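Local coordinates for phosphoacetylglucosamine mutase (Aspergillus lentulus, PDB 5O9X), which catalyses the reversible interconversion of N-acetylglucosamine 6-phosphate and N-acetylglucosamine 1-phosphate, a phosphomutase step on the route to UDP-N-acetylglucosamine, at residues A[32-35]-A[41-44]; A[64-69]-A[140-145]; A[17-20]-A[24-27]. The protein carries 1 engineered substitution. All coordinates share one frame; numbering follows the deposited sequence.

Contact 1: residues A[32-35]-A[41-44]; sequences FRMK and TVVY. Unlike the reference sequence in segment 32-35: K35 (reference Arg). With G16 (1,6-di-O-phosphono-alpha-D-glucopyranose), chain B.
F32 and V42 bring their CA atoms to 7.7 Å where strand 32-35, an outermost strand of the five-stranded domain I sheet, lies against the first turn of helix 40-56. No hydrogen bond joins the two segments, so the packing is purely apolar and modest, with 122 Å² buried over both sides. V42 carries the whole helix side of it with its two methyls, each serving a different strand residue. CG1 sits at the root of the F32 ring, 3.6 Å from F32 CG, and comes at the ring obliquely. The other methyl, CG2, meets the end of M34: V42 CG2 and M34 CE approach tip to tip at 4.1 Å. M34 gets there with CG placed between backbone N and carbonyl carbon (chi1 65°) and a final bend at the thioether that sets the terminal methyl before the valine. F32 also touches A96, T97 and A100 of helix 91-101.

Strand alternation throws R33 to the opposite side, toward the bound glucose 1,6-bisphosphate. Its guanidinium takes the 1-phosphate edge-on, with the phosphorus in the guanidinium plane. NH1 donates to O2X of G16 at 2.8 Å, and NH2 donates to O1X of G16 at 2.7 Å, nearly straight at 171°. N71 OD1 also accepts from NH1. The edge strand is thus two-sided in its chemistry: two nearly parallel N-H bonds would restrict the rotation of the phosphate, probably offsetting its negative charge, while hydrophobic contacts behind the arginine seat the strand on its helix.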
ATOM      1  N   PHE A  32      -5.505  -3.872 -12.399  1.00 18.36           N
ATOM      2  CA  PHE A  32      -5.077  -4.895 -13.312  1.00 19.00           C
ATOM      3  C   PHE A  32      -3.563  -5.109 -13.161  1.00 19.46           C
ATOM      4  O   PHE A  32      -2.808  -4.129 -13.067  1.00 18.07           O
ATOM      5  CB  PHE A  32      -5.373  -4.475 -14.748  1.00 20.48           C
ATOM      6  CG  PHE A  32      -6.852  -4.218 -15.002  1.00 22.56           C
ATOM      7  CD1 PHE A  32      -7.761  -5.288 -15.089  1.00 23.25           C
ATOM      8  CD2 PHE A  32      -7.318  -2.906 -15.125  1.00 25.17           C
ATOM      9  CE1 PHE A  32      -9.122  -5.028 -15.276  1.00 24.32           C
ATOM     10  CE2 PHE A  32      -8.687  -2.642 -15.339  1.00 26.89           C
ATOM     11  CZ  PHE A  32      -9.577  -3.719 -15.435  1.00 26.90           C
ATOM     12  N   ARG A  33      -3.161  -6.368 -13.124  1.00 19.35           N
ATOM     13  CA  ARG A  33      -1.773  -6.717 -12.943  1.00 21.30           C
ATOM     14  C   ARG A  33      -1.505  -8.085 -13.555  1.00 20.36           C
ATOM     15  O   ARG A  33      -2.231  -9.041 -13.285  1.00 22.64           O
ATOM     16  CB  ARG A  33      -1.508  -6.770 -11.412  1.00 21.18           C
ATOM     17  CG  ARG A  33      -0.028  -6.721 -11.127  1.00 22.93           C
ATOM     18  CD  ARG A  33       0.143  -6.572  -9.617  1.00 20.46           C
ATOM     19  NE  ARG A  33      -0.225  -5.268  -9.056  1.00 19.85           N
ATOM     20  CZ  ARG A  33       0.026  -4.986  -7.731  1.00 19.00           C
ATOM     21  NH1 ARG A  33       0.748  -5.867  -6.975  1.00 15.57           N
ATOM     22  NH2 ARG A  33      -0.285  -3.797  -7.181  1.00 17.11           N
ATOM     23  N   MET A  34      -0.465  -8.206 -14.359  1.00 20.45           N
ATOM     24  CA  MET A  34      -0.228  -9.428 -15.093  1.00 21.93           C
ATOM     25  C   MET A  34       1.108  -9.335 -15.797  1.00 23.62           C
ATOM     26  O   MET A  34       1.763  -8.272 -15.728  1.00 19.92           O
ATOM     27  CB  MET A  34      -1.347  -9.633 -16.144  1.00 19.97           C
ATOM     28  CG  MET A  34      -1.352  -8.565 -17.216  1.00 23.61           C
ATOM     29  SD  MET A  34      -2.963  -8.393 -18.017  1.00 26.32           S
ATOM     30  CE  MET A  34      -4.060  -7.657 -16.801  1.00 23.89           C
ATOM     31  N   LYS A  35       1.487 -10.404 -16.520  1.00 21.68           N
ATOM     32  CA  LYS A  35       2.701 -10.345 -17.345  1.00 23.37           C
ATOM     33  C   LYS A  35       2.570  -9.176 -18.327  1.00 21.28           C
ATOM     34  O   LYS A  35       1.518  -8.997 -18.956  1.00 19.60           O
ATOM     35  CB  LYS A  35       3.051 -11.701 -18.039  1.00 26.97           C
ATOM     36  CG  LYS A  35       4.520 -11.808 -18.389  1.00 30.89           C
ATOM     37  CD  LYS A  35       4.858 -13.188 -18.939  1.00 36.79           C
ATOM     38  CE  LYS A  35       6.083 -13.146 -19.856  1.00 39.37           C
ATOM     39  NZ  LYS A  35       6.632 -14.539 -19.909  1.00 46.66           N
ATOM     40  N   THR A  41      -3.942  -3.598 -24.343  1.00 21.66           N
ATOM     41  CA  THR A  41      -5.337  -3.231 -24.535  1.00 22.34           C
ATOM     42  C   THR A  41      -5.962  -2.832 -23.184  1.00 23.29           C
ATOM     43  O   THR A  41      -6.876  -2.003 -23.120  1.00 24.84           O
ATOM     44  CB  THR A  41      -6.130  -4.315 -25.247  1.00 20.95           C
ATOM     45  OG1 THR A  41      -6.242  -5.502 -24.441  1.00 20.60           O
ATOM     46  CG2 THR A  41      -5.448  -4.684 -26.570  1.00 24.15           C
ATOM     47  N   VAL A  42      -5.439  -3.425 -22.114  1.00 23.04           N
ATOM     48  CA  VAL A  42      -5.865  -3.136 -20.748  1.00 23.79           C
ATOM     49  C   VAL A  42      -5.594  -1.668 -20.400  1.00 21.43           C
ATOM     50  O   VAL A  42      -6.474  -0.953 -19.918  1.00 22.86           O
ATOM     51  CB  VAL A  42      -5.156  -4.060 -19.707  1.00 24.22           C
ATOM     52  CG1 VAL A  42      -5.565  -3.682 -18.304  1.00 25.72           C
ATOM     53  CG2 VAL A  42      -5.599  -5.491 -19.884  1.00 24.29           C
ATOM     54  N   VAL A  43      -4.357  -1.253 -20.605  1.00 20.87           N
ATOM     55  CA  VAL A  43      -3.925   0.093 -20.321  1.00 20.69           C
ATOM     56  C   VAL A  43      -4.737   1.089 -21.192  1.00 23.81           C
ATOM     57  O   VAL A  43      -5.102   2.197 -20.736  1.00 23.55           O
ATOM     58  CB  VAL A  43      -2.371   0.192 -20.536  1.00 17.74           C
ATOM     59  CG1 VAL A  43      -1.894   1.632 -20.462  1.00 19.34           C
ATOM     60  CG2 VAL A  43      -1.648  -0.699 -19.471  1.00 17.70           C
ATOM     61  N   TYR A  44      -4.926   0.710 -22.457  1.00 21.93           N
ATOM     62  CA  TYR A  44      -5.726   1.557 -23.367  1.00 24.53           C
ATOM     63  C   TYR A  44      -7.123   1.733 -22.761  1.00 22.44           C
ATOM     64  O   TYR A  44      -7.608   2.844 -22.674  1.00 23.97           O
ATOM     65  CB  TYR A  44      -5.821   0.892 -24.755  1.00 26.87           C
ATOM     66  CG  TYR A  44      -6.457   1.789 -25.763  1.00 28.16           C
ATOM     67  CD1 TYR A  44      -5.738   2.840 -26.319  1.00 26.40           C
ATOM     68  CD2 TYR A  44      -7.816   1.658 -26.060  1.00 30.91           C
ATOM     69  CE1 TYR A  44      -6.340   3.720 -27.215  1.00 34.13           C
ATOM     70  CE2 TYR A  44      -8.432   2.527 -26.975  1.00 30.20           C
ATOM     71  CZ  TYR A  44      -7.688   3.531 -27.550  1.00 33.95           C
ATOM     72  OH  TYR A  44      -8.301   4.409 -28.429  1.00 37.62           O
TER
HETATM   73  C1  G16 B 601      -1.278  -5.122  -3.124  1.00 19.76           C
HETATM   74  C2  G16 B 601      -2.329  -4.406  -2.281  1.00 27.33           C
HETATM   75  C3  G16 B 601      -2.209  -4.848  -0.787  1.00 24.16           C
HETATM   76  C4  G16 B 601      -2.294  -6.350  -0.576  1.00 22.73           C
HETATM   77  C5  G16 B 601      -1.220  -7.005  -1.435  1.00 22.52           C
HETATM   78  C6  G16 B 601      -1.346  -8.504  -1.571  1.00 20.51           C
HETATM   79  O1  G16 B 601       0.023  -4.734  -2.670  1.00 20.16           O
HETATM   80  O2  G16 B 601      -2.282  -2.950  -2.391  1.00 31.53           O
HETATM   81  O3  G16 B 601      -3.143  -4.131  -0.084  1.00 27.54           O
HETATM   82  O4  G16 B 601      -2.060  -6.804   0.828  1.00 22.37           O
HETATM   83  O5  G16 B 601      -1.345  -6.626  -2.827  1.00 20.78           O
HETATM   84  O6  G16 B 601      -2.683  -8.777  -2.190  1.00 16.99           O
HETATM   85  P   G16 B 601      -3.065 -10.308  -2.566  1.00 16.36           P
HETATM   86  O1P G16 B 601      -2.823 -11.196  -1.323  1.00 15.51           O
HETATM   87  O2P G16 B 601      -2.111 -10.770  -3.693  1.00 16.18           O
HETATM   88  O3P G16 B 601      -4.505 -10.320  -3.122  1.00 18.19           O
HETATM   89  P'  G16 B 601       1.120  -4.000  -3.639  1.00 18.22           P
HETATM   90  O1X G16 B 601       0.346  -3.065  -4.608  1.00 17.73           O
HETATM   91  O2X G16 B 601       1.761  -5.116  -4.526  1.00 17.83           O
HETATM   92  O3X G16 B 601       2.192  -3.426  -2.778  1.00 18.11           O

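Contact 2: residues A[64-69]-A[140-145]; sequences VMVTAA and RLIGVL. Engineered in segment 64-69: A69 (natural residue Ser). Unlike the reference sequence in segment 140-145: I142 (reference Val). With G16 (1,6-di-O-phosphono-alpha-D-glucopyranose), chain B.
V66 and I142 form the tightest part of this contact, with V66 CG2 only 3.3 Å from I142 CD1. That is shorter than ordinary methyl contact, and the I142 side chain has torsions away from the usual staggered positions, so the exact closeness is doubtful even though the pairing is not. The other V66 methyl is held less tightly, its CG1 lying 4.1 Å from L141 CD1. One strand residue thus straddles two successive helix residues. Further back, V64 meets L145 end to end, CG1 to CD2 at 3.9 Å. L145 presents that methyl because its CG is anti to the backbone N (chi1 -173°), carrying the branch out toward the sheet.

Strand 64-66 and helix 140-145 run nearly antiparallel, at 153°, with axes 10.0 Å apart, as expected for a helix packed on an alpha/beta/alpha sheet. Helix 138-151 links the neighbouring parallel strands 127-132 and 155-161 in a beta-alpha-beta crossover, and here it also covers strand 61-66. F130 of strand 127-132 adds to the apolar layer by touching V64, I142 and L145.

Outside this layer the packing thins: G143 and R140 lie on exposed helix positions, and the R140 NH1 group bonds to N40 OD1 and A36 O. Beyond the strand, the chain leaves the helix for the phosphate site. T67 OG1 accepts from A69 N at 2.8 Å, an ST turn, and D133 OD2 is a further hydrogen-bond partner of that hydroxyl. A69, an engineered residue replacing serine, has its CB 3.1 Å from G16 O2X.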
ATOM      1  N   VAL A  64      -3.122   7.882 -12.814  1.00 19.28           N
ATOM      2  CA  VAL A  64      -2.896   6.517 -13.212  1.00 16.85           C
ATOM      3  C   VAL A  64      -1.441   6.181 -12.855  1.00 18.36           C
ATOM      4  O   VAL A  64      -0.571   6.894 -13.261  1.00 18.40           O
ATOM      5  CB  VAL A  64      -3.084   6.337 -14.752  1.00 17.21           C
ATOM      6  CG1 VAL A  64      -2.861   4.877 -15.115  1.00 19.41           C
ATOM      7  CG2 VAL A  64      -4.528   6.674 -15.165  1.00 18.80           C
ATOM      8  N   MET A  65      -1.208   5.126 -12.091  1.00 17.60           N
ATOM      9  CA  MET A  65       0.168   4.717 -11.764  1.00 20.23           C
ATOM     10  C   MET A  65       0.422   3.411 -12.507  1.00 17.88           C
ATOM     11  O   MET A  65      -0.371   2.453 -12.347  1.00 19.26           O
ATOM     12  CB  MET A  65       0.284   4.455 -10.249  1.00 21.93           C
ATOM     13  CG  MET A  65       1.698   4.016  -9.812  1.00 19.79           C
ATOM     14  SD  MET A  65       2.898   5.347 -10.015  1.00 21.43           S
ATOM     15  CE  MET A  65       4.387   4.393  -9.783  1.00 17.33           C
ATOM     16  N   VAL A  66       1.483   3.351 -13.302  1.00 18.88           N
ATOM     17  CA  VAL A  66       1.785   2.125 -14.032  1.00 18.16           C
ATOM     18  C   VAL A  66       2.872   1.372 -13.202  1.00 18.46           C
ATOM     19  O   VAL A  66       4.010   1.804 -13.140  1.00 16.52           O
ATOM     20  CB  VAL A  66       2.278   2.400 -15.454  1.00 19.50           C
ATOM     21  CG1 VAL A  66       2.653   1.062 -16.163  1.00 17.89           C
ATOM     22  CG2 VAL A  66       1.158   3.194 -16.201  1.00 20.53           C
ATOM     23  N   THR A  67       2.461   0.283 -12.530  1.00 16.72           N
ATOM     24  CA  THR A  67       3.358  -0.445 -11.698  1.00 17.59           C
ATOM     25  C   THR A  67       2.668  -1.784 -11.416  1.00 16.54           C
ATOM     26  O   THR A  67       1.441  -1.890 -11.414  1.00 16.56           O
ATOM     27  CB  THR A  67       3.599   0.316 -10.306  1.00 17.19           C
ATOM     28  OG1 THR A  67       4.512  -0.456  -9.545  1.00 18.27           O
ATOM     29  CG2 THR A  67       2.297   0.451  -9.452  1.00 17.01           C
ATOM     30  N   ALA A  68       3.486  -2.790 -11.175  1.00 17.77           N
ATOM     31  CA  ALA A  68       3.040  -4.018 -10.493  1.00 17.00           C
ATOM     32  C   ALA A  68       3.643  -4.153  -9.061  1.00 18.25           C
ATOM     33  O   ALA A  68       3.548  -5.235  -8.477  1.00 16.66           O
ATOM     34  CB  ALA A  68       3.295  -5.267 -11.351  1.00 15.13           C
ATOM     35  N   ALA A  69       4.217  -3.051  -8.504  1.00 19.81           N
ATOM     36  CA  ALA A  69       4.482  -2.943  -7.000  1.00 18.89           C
ATOM     37  C   ALA A  69       5.399  -4.067  -6.454  1.00 20.41           C
ATOM     38  O   ALA A  69       6.566  -4.096  -6.839  1.00 20.08           O
ATOM     39  CB  ALA A  69       3.146  -2.929  -6.281  1.00 21.06           C
ATOM     40  N   ARG A 140       6.541   1.794 -22.956  1.00 21.51           N
ATOM     41  CA  ARG A 140       5.543   1.284 -23.946  1.00 22.70           C
ATOM     42  C   ARG A 140       4.142   1.526 -23.435  1.00 23.79           C
ATOM     43  O   ARG A 140       3.304   2.047 -24.174  1.00 24.99           O
ATOM     44  CB  ARG A 140       5.690  -0.237 -24.275  1.00 25.09           C
ATOM     45  CG  ARG A 140       4.897  -0.704 -25.536  1.00 26.99           C
ATOM     46  CD  ARG A 140       4.071  -2.019 -25.400  1.00 33.75           C
ATOM     47  NE  ARG A 140       4.839  -2.898 -24.599  1.00 36.97           N
ATOM     48  CZ  ARG A 140       4.494  -3.762 -23.658  1.00 31.00           C
ATOM     49  NH1 ARG A 140       3.253  -4.200 -23.352  1.00 30.86           N
ATOM     50  NH2 ARG A 140       5.551  -4.304 -23.088  1.00 31.69           N
ATOM     51  N   LEU A 141       3.863   1.082 -22.194  1.00 21.54           N
ATOM     52  CA  LEU A 141       2.525   1.281 -21.593  1.00 20.90           C
ATOM     53  C   LEU A 141       2.084   2.740 -21.430  1.00 22.12           C
ATOM     54  O   LEU A 141       0.916   3.094 -21.726  1.00 22.43           O
ATOM     55  CB  LEU A 141       2.347   0.461 -20.279  1.00 19.17           C
ATOM     56  CG  LEU A 141       2.576  -1.070 -20.449  1.00 21.80           C
ATOM     57  CD1 LEU A 141       2.561  -1.817 -19.098  1.00 20.88           C
ATOM     58  CD2 LEU A 141       1.602  -1.719 -21.458  1.00 18.02           C
ATOM     59  N   ILE A 142       2.976   3.600 -20.970  1.00 19.15           N
ATOM     60  CA  ILE A 142       2.725   5.070 -20.996  1.00 21.81           C
ATOM     61  C   ILE A 142       2.387   5.605 -22.469  1.00 21.80           C
ATOM     62  O   ILE A 142       1.520   6.466 -22.620  1.00 20.36           O
ATOM     63  CB  ILE A 142       3.949   5.798 -20.294  1.00 24.55           C
ATOM     64  CG1 ILE A 142       3.676   6.065 -18.815  1.00 26.38           C
ATOM     65  CG2 ILE A 142       4.432   7.079 -20.936  1.00 32.22           C
ATOM     66  CD1 ILE A 142       2.546   5.361 -18.189  1.00 26.51           C
ATOM     67  N   GLY A 143       3.088   5.108 -23.484  1.00 23.55           N
ATOM     68  CA  GLY A 143       2.707   5.339 -24.918  1.00 23.32           C
ATOM     69  C   GLY A 143       1.252   4.993 -25.190  1.00 24.87           C
ATOM     70  O   GLY A 143       0.517   5.770 -25.816  1.00 22.28           O
ATOM     71  N   VAL A 144       0.817   3.822 -24.710  1.00 25.08           N
ATOM     72  CA  VAL A 144      -0.567   3.357 -24.944  1.00 23.32           C
ATOM     73  C   VAL A 144      -1.541   4.246 -24.209  1.00 26.16           C
ATOM     74  O   VAL A 144      -2.593   4.710 -24.800  1.00 26.12           O
ATOM     75  CB  VAL A 144      -0.797   1.876 -24.504  1.00 23.18           C
ATOM     76  CG1 VAL A 144      -2.290   1.487 -24.677  1.00 23.95           C
ATOM     77  CG2 VAL A 144       0.117   0.882 -25.234  1.00 24.20           C
ATOM     78  N   LEU A 145      -1.262   4.456 -22.906  1.00 24.61           N
ATOM     79  CA  LEU A 145      -2.054   5.392 -22.105  1.00 21.29           C
ATOM     80  C   LEU A 145      -2.243   6.772 -22.775  1.00 24.53           C
ATOM     81  O   LEU A 145      -3.398   7.326 -22.845  1.00 21.53           O
ATOM     82  CB  LEU A 145      -1.453   5.549 -20.690  1.00 20.08           C
ATOM     83  CG  LEU A 145      -2.234   6.359 -19.678  1.00 23.50           C
ATOM     84  CD1 LEU A 145      -3.567   5.662 -19.405  1.00 27.45           C
ATOM     85  CD2 LEU A 145      -1.388   6.401 -18.374  1.00 23.35           C
TER
HETATM   86  C1  G16 B 601      -1.278  -5.122  -3.124  1.00 19.76           C
HETATM   87  C2  G16 B 601      -2.329  -4.406  -2.281  1.00 27.33           C
HETATM   88  C3  G16 B 601      -2.209  -4.848  -0.787  1.00 24.16           C
HETATM   89  C4  G16 B 601      -2.294  -6.350  -0.576  1.00 22.73           C
HETATM   90  C5  G16 B 601      -1.220  -7.005  -1.435  1.00 22.52           C
HETATM   91  C6  G16 B 601      -1.346  -8.504  -1.571  1.00 20.51           C
HETATM   92  O1  G16 B 601       0.023  -4.734  -2.670  1.00 20.16           O
HETATM   93  O2  G16 B 601      -2.282  -2.950  -2.391  1.00 31.53           O
HETATM   94  O3  G16 B 601      -3.143  -4.131  -0.084  1.00 27.54           O
HETATM   95  O4  G16 B 601      -2.060  -6.804   0.828  1.00 22.37           O
HETATM   96  O5  G16 B 601      -1.345  -6.626  -2.827  1.00 20.78           O
HETATM   97  O6  G16 B 601      -2.683  -8.777  -2.190  1.00 16.99           O
HETATM   98  P   G16 B 601      -3.065 -10.308  -2.566  1.00 16.36           P
HETATM   99  O1P G16 B 601      -2.823 -11.196  -1.323  1.00 15.51           O
HETATM  100  O2P G16 B 601      -2.111 -10.770  -3.693  1.00 16.18           O
HETATM  101  O3P G16 B 601      -4.505 -10.320  -3.122  1.00 18.19           O
HETATM  102  P'  G16 B 601       1.120  -4.000  -3.639  1.00 18.22           P
HETATM  103  O1X G16 B 601       0.346  -3.065  -4.608  1.00 17.73           O
HETATM  104  O2X G16 B 601       1.761  -5.116  -4.526  1.00 17.83           O
HETATM  105  O3X G16 B 601       2.192  -3.426  -2.778  1.00 18.11           O

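Contact 3: residues A[17-20]-A[24-27]; sequences YAKP and IFQY
K19 and P20 close on F25 within an irregular connection, without helix or strand, that leads from helix 4-14 to strand 32-35 in the alpha/beta/alpha domain I. The two segments share no hydrogen bond and bury just 108 Å² between them, so this is side-chain packing across a bend of the loop. At its start, the side chain of Y17 packs against N40 and T41 of helix 40-56 and V144 and A147 of helix 138-151. Two residues on, K19 is the first to reach F25.

K19 crosses the phenylalanine obliquely and offers carbon rather than charge. Its CE lies 4.2 Å from F25 CE2, at the ring edge and near the ring plane, which is not a cation-pi geometry. The bend at chi3 (99°) turns the end of the lysine this way, and its NZ goes on to a weak hydrogen bond with N101 O at the end of helix 91-101. N101 also touches F25, tying both segments to that helix, while V42 of helix 40-56 packs on the same phenylalanine.

P20 follows with its CA-CB bond aimed at the other segment, and its ring also lies against L38. This apolar ring meets the phenylalanine through its methylenes. CD stands 4.1 Å from F25 CZ, and the closest approach is P20 CG to that same F25 CZ, 3.8 Å, again at the edge of the aromatic ring.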
ATOM      1  N   TYR A  17      -3.499  -2.108 -31.555  1.00 35.00           N
ATOM      2  CA  TYR A  17      -3.314  -3.162 -30.540  1.00 38.88           C
ATOM      3  C   TYR A  17      -4.115  -4.401 -30.891  1.00 37.36           C
ATOM      4  O   TYR A  17      -4.930  -4.383 -31.796  1.00 38.06           O
ATOM      5  CB  TYR A  17      -3.620  -2.635 -29.099  1.00 32.34           C
ATOM      6  CG  TYR A  17      -3.034  -1.240 -28.858  1.00 31.30           C
ATOM      7  CD1 TYR A  17      -1.669  -1.027 -28.950  1.00 27.07           C
ATOM      8  CD2 TYR A  17      -3.871  -0.136 -28.614  1.00 27.71           C
ATOM      9  CE1 TYR A  17      -1.129   0.248 -28.823  1.00 29.57           C
ATOM     10  CE2 TYR A  17      -3.344   1.129 -28.439  1.00 29.39           C
ATOM     11  CZ  TYR A  17      -1.975   1.314 -28.543  1.00 29.12           C
ATOM     12  OH  TYR A  17      -1.436   2.562 -28.384  1.00 28.53           O
ATOM     13  N   ALA A  18      -3.821  -5.487 -30.207  1.00 39.17           N
ATOM     14  CA  ALA A  18      -4.526  -6.754 -30.381  1.00 39.11           C
ATOM     15  C   ALA A  18      -4.729  -7.322 -28.985  1.00 35.22           C
ATOM     16  O   ALA A  18      -3.762  -7.366 -28.210  1.00 34.09           O
ATOM     17  CB  ALA A  18      -3.684  -7.704 -31.240  1.00 35.49           C
ATOM     18  N   LYS A  19      -5.964  -7.714 -28.641  1.00 35.29           N
ATOM     19  CA  LYS A  19      -6.225  -8.429 -27.393  1.00 36.23           C
ATOM     20  C   LYS A  19      -5.593  -9.789 -27.443  1.00 37.14           C
ATOM     21  O   LYS A  19      -5.646 -10.440 -28.491  1.00 41.64           O
ATOM     22  CB  LYS A  19      -7.705  -8.648 -27.141  1.00 37.94           C
ATOM     23  CG  LYS A  19      -8.451  -7.406 -26.776  1.00 38.14           C
ATOM     24  CD  LYS A  19      -9.863  -7.754 -26.401  1.00 36.66           C
ATOM     25  CE  LYS A  19     -10.024  -7.812 -24.906  1.00 36.71           C
ATOM     26  NZ  LYS A  19     -10.909  -8.940 -24.558  1.00 33.64           N
ATOM     27  N   PRO A  20      -4.996 -10.245 -26.318  1.00 34.95           N
ATOM     28  CA  PRO A  20      -4.521 -11.632 -26.285  1.00 37.17           C
ATOM     29  C   PRO A  20      -5.684 -12.610 -26.244  1.00 41.71           C
ATOM     30  O   PRO A  20      -6.681 -12.383 -25.534  1.00 37.36           O
ATOM     31  CB  PRO A  20      -3.701 -11.708 -24.966  1.00 40.44           C
ATOM     32  CG  PRO A  20      -4.157 -10.560 -24.139  1.00 33.80           C
ATOM     33  CD  PRO A  20      -4.636  -9.500 -25.088  1.00 33.57           C
ATOM     34  N   ILE A  24      -9.304 -13.287 -19.961  1.00 31.44           N
ATOM     35  CA  ILE A  24     -10.341 -12.501 -19.304  1.00 33.47           C
ATOM     36  C   ILE A  24      -9.588 -11.731 -18.191  1.00 36.59           C
ATOM     37  O   ILE A  24      -8.824 -12.322 -17.471  1.00 32.94           O
ATOM     38  CB  ILE A  24     -11.450 -13.411 -18.728  1.00 33.23           C
ATOM     39  CG1 ILE A  24     -12.302 -14.069 -19.896  1.00 41.27           C
ATOM     40  CG2 ILE A  24     -12.308 -12.643 -17.721  1.00 35.15           C
ATOM     41  CD1 ILE A  24     -13.046 -15.350 -19.533  1.00 42.28           C
ATOM     42  N   PHE A  25      -9.790 -10.421 -18.110  1.00 32.35           N
ATOM     43  CA  PHE A  25      -9.080  -9.559 -17.167  1.00 30.72           C
ATOM     44  C   PHE A  25      -9.949  -9.247 -15.952  1.00 30.70           C
ATOM     45  O   PHE A  25     -11.155  -9.165 -16.064  1.00 30.84           O
ATOM     46  CB  PHE A  25      -8.647  -8.267 -17.866  1.00 26.12           C
ATOM     47  CG  PHE A  25      -7.861  -8.508 -19.102  1.00 26.93           C
ATOM     48  CD1 PHE A  25      -6.550  -8.997 -19.030  1.00 24.89           C
ATOM     49  CD2 PHE A  25      -8.428  -8.250 -20.373  1.00 27.00           C
ATOM     50  CE1 PHE A  25      -5.802  -9.216 -20.182  1.00 26.89           C
ATOM     51  CE2 PHE A  25      -7.676  -8.502 -21.534  1.00 27.84           C
ATOM     52  CZ  PHE A  25      -6.364  -8.970 -21.441  1.00 26.22           C
ATOM     53  N   GLN A  26      -9.331  -9.152 -14.772  1.00 30.20           N
ATOM     54  CA  GLN A  26     -10.070  -8.806 -13.576  1.00 30.32           C
ATOM     55  C   GLN A  26      -9.297  -7.704 -12.846  1.00 28.24           C
ATOM     56  O   GLN A  26      -8.060  -7.677 -12.899  1.00 23.21           O
ATOM     57  CB  GLN A  26     -10.295 -10.046 -12.696  1.00 40.49           C
ATOM     58  CG  GLN A  26      -9.041 -10.908 -12.577  1.00 52.46           C
ATOM     59  CD  GLN A  26      -9.154 -12.086 -11.589  1.00 67.46           C
ATOM     60  OE1 GLN A  26      -9.819 -13.100 -11.883  1.00 52.49           O
ATOM     61  NE2 GLN A  26      -8.468 -11.964 -10.414  1.00 64.10           N
ATOM     62  N   TYR A  27     -10.008  -6.829 -12.144  1.00 29.35           N
ATOM     63  CA  TYR A  27      -9.364  -5.698 -11.465  1.00 26.67           C
ATOM     64  C   TYR A  27      -8.459  -6.151 -10.262  1.00 25.59           C
ATOM     65  O   TYR A  27      -7.400  -5.570 -10.009  1.00 27.99           O
ATOM     66  CB  TYR A  27     -10.427  -4.685 -11.039  1.00 25.98           C
ATOM     67  CG  TYR A  27      -9.882  -3.328 -10.694  1.00 28.46           C
ATOM     68  CD1 TYR A  27      -9.682  -2.353 -11.704  1.00 28.90           C
ATOM     69  CD2 TYR A  27      -9.583  -2.993  -9.359  1.00 29.50           C
ATOM     70  CE1 TYR A  27      -9.203  -1.108 -11.376  1.00 36.82           C
ATOM     71  CE2 TYR A  27      -9.124  -1.708  -9.015  1.00 32.87           C
ATOM     72  CZ  TYR A  27      -8.928  -0.784 -10.023  1.00 35.18           C
ATOM     73  OH  TYR A  27      -8.432   0.487  -9.768  1.00 40.97           O
TER

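Contact 1 is the middle member: its centre lies about 8 Å from that of contact 2 and about 7 Å from that of contact 3, whereas the latter two are about 15 Å apart. Helix 40-56 joins contacts 1 and 2 through V43, whose CG1 is 3.4 Å from L141 O. Toward contact 3, M34 CE comes within 3.6 Å of F25 CD1. Contacts 2 and 3 also meet directly, Y17 OH lying 3.6 Å from V144 CA. Contacts 1 and 2 each reach the 1-phosphate end of G16, with R33 NH2 3.7 Å from CB of engineered A69; T29, H70, E380, H384, S507 and T509 supply further hydrogen bonds to the ligand.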